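Putative hexose oxidase (Nonomuraea sp. ATCC 39727, PDB 5AWV) binds FAD covalently and, as a putative hexose oxidase of glycopeptide antibiotics, probably oxidises a sugar group of teicoplanin-like compounds. Local coordinates at residues I105-D117 and I125-L138. Sequence-based numbering, arbitrary orientation.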
loop_
_atom_site.group_PDB
_atom_site.type_symbol
_atom_site.label_atom_id
_atom_site.label_comp_id
_atom_site.label_asym_id
_atom_site.label_seq_id
_atom_site.Cartn_x
_atom_site.Cartn_y
_atom_site.Cartn_z
ATOM N N ILE A 105 -9.747 12.658 -11.445
ATOM C CA ILE A 105 -9.449 11.598 -10.463
ATOM C C ILE A 105 -10.677 10.741 -10.252
ATOM O O ILE A 105 -11.752 11.268 -9.986
ATOM C CB ILE A 105 -8.949 12.214 -9.137
ATOM C CG1 ILE A 105 -7.677 12.953 -9.422
ATOM C CG2 ILE A 105 -8.734 11.105 -8.096
ATOM C CD1 ILE A 105 -7.076 13.676 -8.253
ATOM N N ILE A 106 -10.583 9.435 -10.480
ATOM C CA ILE A 106 -11.595 8.540 -10.028
ATOM C C ILE A 106 -11.228 8.113 -8.570
ATOM O O ILE A 106 -10.266 7.373 -8.343
ATOM C CB ILE A 106 -11.767 7.333 -10.945
ATOM C CG1 ILE A 106 -12.139 7.853 -12.364
ATOM C CG2 ILE A 106 -12.824 6.408 -10.402
ATOM C CD1 ILE A 106 -12.230 6.768 -13.423
ATOM N N ASP A 107 -12.062 8.550 -7.635
ATOM C CA ASP A 107 -11.808 8.402 -6.223
ATOM C C ASP A 107 -12.653 7.250 -5.706
ATOM O O ASP A 107 -13.869 7.252 -5.862
ATOM C CB ASP A 107 -12.105 9.707 -5.487
ATOM C CG ASP A 107 -11.708 9.644 -3.992
ATOM O OD1 ASP A 107 -12.118 8.662 -3.313
ATOM O OD2 ASP A 107 -10.944 10.533 -3.557
ATOM N N MET A 108 -12.006 6.252 -5.109
ATOM C CA MET A 108 -12.663 5.011 -4.690
ATOM C C MET A 108 -13.172 4.953 -3.262
ATOM O O MET A 108 -13.589 3.849 -2.790
ATOM C CB MET A 108 -11.747 3.835 -4.911
ATOM C CG MET A 108 -11.108 3.749 -6.316
ATOM S SD MET A 108 -12.221 3.560 -7.728
ATOM C CE MET A 108 -12.233 1.819 -7.779
ATOM N N SER A 109 -13.208 6.096 -2.619
ATOM C CA SER A 109 -13.565 6.264 -1.193
ATOM C C SER A 109 -14.871 5.549 -0.797
ATOM O O SER A 109 -14.988 5.017 0.342
ATOM C CB SER A 109 -13.790 7.729 -0.855
ATOM O OG SER A 109 -12.652 8.535 -0.810
ATOM N N LEU A 110 -15.859 5.563 -1.693
ATOM C CA LEU A 110 -17.138 4.902 -1.405
ATOM C C LEU A 110 -17.099 3.388 -1.531
ATOM O O LEU A 110 -18.032 2.743 -1.048
ATOM C CB LEU A 110 -18.255 5.506 -2.267
ATOM C CG LEU A 110 -18.573 6.992 -2.118
ATOM C CD1 LEU A 110 -19.615 7.402 -3.124
ATOM C CD2 LEU A 110 -19.102 7.351 -0.746
ATOM N N LEU A 111 -16.057 2.790 -2.144
ATOM C CA LEU A 111 -16.013 1.327 -2.323
ATOM C C LEU A 111 -15.326 0.604 -1.234
ATOM O O LEU A 111 -14.131 0.335 -1.356
ATOM C CB LEU A 111 -15.313 0.970 -3.641
ATOM C CG LEU A 111 -16.084 1.332 -4.926
ATOM C CD1 LEU A 111 -15.250 1.256 -6.213
ATOM C CD2 LEU A 111 -17.357 0.489 -5.115
ATOM N N THR A 112 -16.048 0.215 -0.188
ATOM C CA THR A 112 -15.431 -0.242 1.057
ATOM C C THR A 112 -16.001 -1.594 1.581
ATOM O O THR A 112 -15.927 -1.870 2.758
ATOM C CB THR A 112 -15.592 0.792 2.182
ATOM O OG1 THR A 112 -16.978 0.998 2.397
ATOM C CG2 THR A 112 -14.968 2.070 1.874
ATOM N N GLU A 113 -16.586 -2.424 0.744
ATOM C CA GLU A 113 -17.058 -3.733 1.241
ATOM C C GLU A 113 -15.903 -4.689 1.652
ATOM O O GLU A 113 -14.859 -4.732 0.997
ATOM C CB GLU A 113 -17.907 -4.410 0.152
ATOM C CG GLU A 113 -18.259 -5.866 0.471
ATOM C CD GLU A 113 -19.721 -6.192 0.339
ATOM O OE1 GLU A 113 -20.091 -6.967 -0.593
ATOM O OE2 GLU A 113 -20.478 -5.699 1.216
ATOM N N ILE A 114 -16.116 -5.456 2.714
ATOM C CA ILE A 114 -15.239 -6.518 3.120
ATOM C C ILE A 114 -16.162 -7.621 3.540
ATOM O O ILE A 114 -16.973 -7.453 4.511
ATOM C CB ILE A 114 -14.334 -6.121 4.304
ATOM C CG1 ILE A 114 -13.562 -4.858 4.003
ATOM C CG2 ILE A 114 -13.503 -7.330 4.819
ATOM C CD1 ILE A 114 -12.931 -4.313 5.300
ATOM N N ALA A 115 -16.127 -8.734 2.839
ATOM C CA ALA A 115 -17.071 -9.827 3.124
ATOM C C ALA A 115 -16.639 -11.121 2.569
ATOM O O ALA A 115 -15.838 -11.207 1.613
ATOM C CB ALA A 115 -18.424 -9.523 2.555
ATOM N N TYR A 116 -17.090 -12.156 3.238
ATOM C CA TYR A 116 -16.927 -13.494 2.696
ATOM C C TYR A 116 -17.885 -13.666 1.492
ATOM O O TYR A 116 -19.058 -13.394 1.597
ATOM C CB TYR A 116 -17.212 -14.553 3.703
ATOM C CG TYR A 116 -17.253 -15.925 3.042
ATOM C CD1 TYR A 116 -16.082 -16.506 2.490
ATOM C CD2 TYR A 116 -18.464 -16.633 2.970
ATOM C CE1 TYR A 116 -16.096 -17.763 1.907
ATOM C CE2 TYR A 116 -18.483 -17.921 2.416
ATOM C CZ TYR A 116 -17.306 -18.478 1.870
ATOM O OH TYR A 116 -17.370 -19.743 1.297
ATOM N N ASP A 117 -17.344 -14.102 0.361
ATOM C CA ASP A 117 -18.102 -14.238 -0.878
ATOM C C ASP A 117 -18.267 -15.691 -1.213
ATOM O O ASP A 117 -17.319 -16.291 -1.743
ATOM C CB ASP A 117 -17.357 -13.519 -2.001
ATOM C CG ASP A 117 -18.109 -13.545 -3.343
ATOM O OD1 ASP A 117 -18.906 -14.477 -3.552
ATOM O OD2 ASP A 117 -17.878 -12.646 -4.151
ATOM N N ILE A 125 -12.576 -7.858 -0.902
ATOM C CA ILE A 125 -12.086 -6.588 -0.288
ATOM C C ILE A 125 -12.047 -5.580 -1.379
ATOM O O ILE A 125 -11.336 -5.719 -2.419
ATOM C CB ILE A 125 -10.710 -6.763 0.331
ATOM C CG1 ILE A 125 -10.744 -7.936 1.331
ATOM C CG2 ILE A 125 -10.279 -5.535 1.103
ATOM C CD1 ILE A 125 -9.442 -8.209 2.003
ATOM N N GLU A 126 -12.824 -4.528 -1.185
ATOM C CA GLU A 126 -12.886 -3.427 -2.124
ATOM C C GLU A 126 -11.756 -2.421 -1.922
ATOM O O GLU A 126 -11.241 -2.340 -0.817
ATOM C CB GLU A 126 -14.284 -2.751 -2.089
ATOM C CG GLU A 126 -15.278 -3.566 -2.863
ATOM C CD GLU A 126 -16.666 -2.971 -2.939
ATOM O OE1 GLU A 126 -17.009 -2.115 -2.124
ATOM O OE2 GLU A 126 -17.424 -3.412 -3.831
ATOM N N PRO A 127 -11.305 -1.762 -3.023
ATOM C CA PRO A 127 -10.121 -0.881 -3.097
ATOM C C PRO A 127 -10.177 0.392 -2.260
ATOM O O PRO A 127 -9.148 0.862 -1.860
ATOM C CB PRO A 127 -9.990 -0.512 -4.574
ATOM C CG PRO A 127 -11.386 -0.745 -5.112
ATOM C CD PRO A 127 -12.015 -1.826 -4.335
ATOM N N GLY A 128 -11.322 0.874 -1.898
ATOM C CA GLY A 128 -11.383 2.057 -1.070
ATOM C C GLY A 128 -11.187 1.843 0.414
ATOM O O GLY A 128 -11.047 2.832 1.175
ATOM N N ASN A 129 -11.162 0.600 0.864
ATOM C CA ASN A 129 -10.828 0.312 2.241
ATOM C C ASN A 129 -9.375 0.714 2.596
ATOM O O ASN A 129 -8.480 0.598 1.764
ATOM C CB ASN A 129 -10.906 -1.199 2.529
ATOM C CG ASN A 129 -12.301 -1.693 2.614
ATOM O OD1 ASN A 129 -13.004 -1.326 3.538
ATOM N ND2 ASN A 129 -12.731 -2.501 1.648
ATOM N N THR A 130 -9.156 1.131 3.825
ATOM C CA THR A 130 -7.788 1.215 4.366
ATOM C C THR A 130 -7.364 -0.104 4.947
ATOM O O THR A 130 -8.236 -0.937 5.275
ATOM C CB THR A 130 -7.694 2.315 5.444
ATOM O OG1 THR A 130 -8.554 1.996 6.522
ATOM C CG2 THR A 130 -8.126 3.653 4.899
ATOM N N LEU A 131 -6.041 -0.310 5.093
ATOM C CA LEU A 131 -5.507 -1.452 5.805
ATOM C C LEU A 131 -6.030 -1.584 7.207
ATOM O O LEU A 131 -6.443 -2.658 7.593
ATOM C CB LEU A 131 -3.973 -1.442 5.853
ATOM C CG LEU A 131 -3.304 -1.535 4.459
ATOM C CD1 LEU A 131 -1.786 -1.663 4.558
ATOM C CD2 LEU A 131 -3.863 -2.736 3.671
ATOM N N SER A 132 -6.152 -0.505 7.931
ATOM C CA SER A 132 -6.713 -0.537 9.261
ATOM C C SER A 132 -8.142 -1.131 9.285
ATOM O O SER A 132 -8.476 -2.001 10.127
ATOM C CB SER A 132 -6.674 0.892 9.835
ATOM O OG SER A 132 -7.307 0.874 11.068
ATOM N N GLU A 133 -8.983 -0.698 8.334
ATOM C CA GLU A 133 -10.354 -1.237 8.263
ATOM C C GLU A 133 -10.343 -2.708 7.944
ATOM O O GLU A 133 -11.104 -3.464 8.498
ATOM C CB GLU A 133 -11.194 -0.476 7.231
ATOM C CG GLU A 133 -11.479 0.973 7.620
ATOM C CD GLU A 133 -11.982 1.869 6.427
ATOM O OE1 GLU A 133 -11.586 1.751 5.251
ATOM O OE2 GLU A 133 -12.815 2.743 6.670
ATOM N N VAL A 134 -9.475 -3.128 7.021
ATOM C CA VAL A 134 -9.392 -4.483 6.646
ATOM C C VAL A 134 -8.964 -5.323 7.823
ATOM O O VAL A 134 -9.532 -6.403 8.058
ATOM C CB VAL A 134 -8.377 -4.706 5.485
ATOM C CG1 VAL A 134 -8.078 -6.180 5.247
ATOM C CG2 VAL A 134 -8.822 -4.040 4.166
ATOM N N TYR A 135 -7.903 -4.936 8.491
ATOM C CA TYR A 135 -7.419 -5.769 9.578
ATOM C C TYR A 135 -8.451 -5.966 10.686
ATOM O O TYR A 135 -8.623 -7.057 11.189
ATOM C CB TYR A 135 -6.137 -5.210 10.167
ATOM C CG TYR A 135 -4.931 -5.116 9.242
ATOM C CD1 TYR A 135 -4.653 -6.123 8.318
ATOM C CD2 TYR A 135 -4.034 -4.059 9.351
ATOM C CE1 TYR A 135 -3.572 -6.053 7.476
ATOM C CE2 TYR A 135 -2.907 -4.013 8.540
ATOM C CZ TYR A 135 -2.696 -4.994 7.598
ATOM O OH TYR A 135 -1.653 -4.952 6.714
ATOM N N GLU A 136 -9.085 -4.899 11.086
ATOM C CA GLU A 136 -10.072 -4.953 12.113
ATOM C C GLU A 136 -11.257 -5.867 11.744
ATOM O O GLU A 136 -11.676 -6.653 12.567
ATOM C CB GLU A 136 -10.491 -3.503 12.406
ATOM C CG GLU A 136 -11.034 -3.257 13.753
ATOM C CD GLU A 136 -9.934 -3.440 14.850
ATOM O OE1 GLU A 136 -10.101 -4.478 15.518
ATOM O OE2 GLU A 136 -8.941 -2.619 14.941
ATOM N N LYS A 137 -11.852 -5.667 10.555
ATOM C CA LYS A 137 -12.961 -6.466 10.160
ATOM C C LYS A 137 -12.654 -7.926 9.919
ATOM O O LYS A 137 -13.444 -8.806 10.249
ATOM C CB LYS A 137 -13.539 -5.877 8.891
ATOM C CG LYS A 137 -14.736 -6.574 8.302
ATOM C CD LYS A 137 -16.033 -6.451 9.064
ATOM C CE LYS A 137 -17.206 -7.156 8.290
ATOM N NZ LYS A 137 -17.784 -6.237 7.257
ATOM N N LEU A 138 -11.549 -8.207 9.265
ATOM C CA LEU A 138 -11.118 -9.598 9.065
ATOM C C LEU A 138 -10.897 -10.295 10.428
ATOM O O LEU A 138 -11.265 -11.481 10.587
ATOM C CB LEU A 138 -9.873 -9.656 8.202
ATOM C CG LEU A 138 -9.992 -9.339 6.694
ATOM C CD1 LEU A 138 -8.647 -9.670 5.945
ATOM C CD2 LEU A 138 -11.059 -10.192 5.989
#
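Ile114 and Ile125 face each other as a non-hydrogen-bonded antiparallel pair, and on its Glu113 side the two chains run on as loops joined by Glu126 N to Glu113 O (3.0 Å) and Gly128 N to Leu111 O (2.9 Å). The extended side chain of Glu126 reaches across to the 111-113 backbone, crossing the side chain of Leu111 at about a right angle. With CG beside its backbone N (chi1 -79°), OE1 receives a nearly straight bond from Glu113 N (2.9 Å), which comes from above the carboxylate plane. The end of Asn129 comes up to the 112-114 backbone: ND2 bonds to Glu113 O (3.2 Å), lying above that carbonyl plane, and also to Glu126 O. These two bonds fix the amide's rotation, and Glu113 O is gripped by two donors. The side chain of Ile114 passes obliquely beside this amide, its CD1 reaching the first turns of helix 131-142 near Val134, while CG2 meets CD2 of Leu138 at 3.9 Å. Lys137 slides past Ile114 in the opposite direction and, its chain bent at chi2 and chi4, brings NZ in the carbonyl plane to bond Ile114 O (3.1 Å). Thr130 and Glu133 close a capping box at the start of this helix. At the other end, the bent chain of Met108 brings CE to CG of Pro127 (3.8 Å). The contact joins strand 114-117, outermost in its sheet within this chain, to the helix that follows its hairpin, within the FAD-binding domain of a PCMH-type flavoprotein, with its Met108-Pro127 end in the FAD pocket.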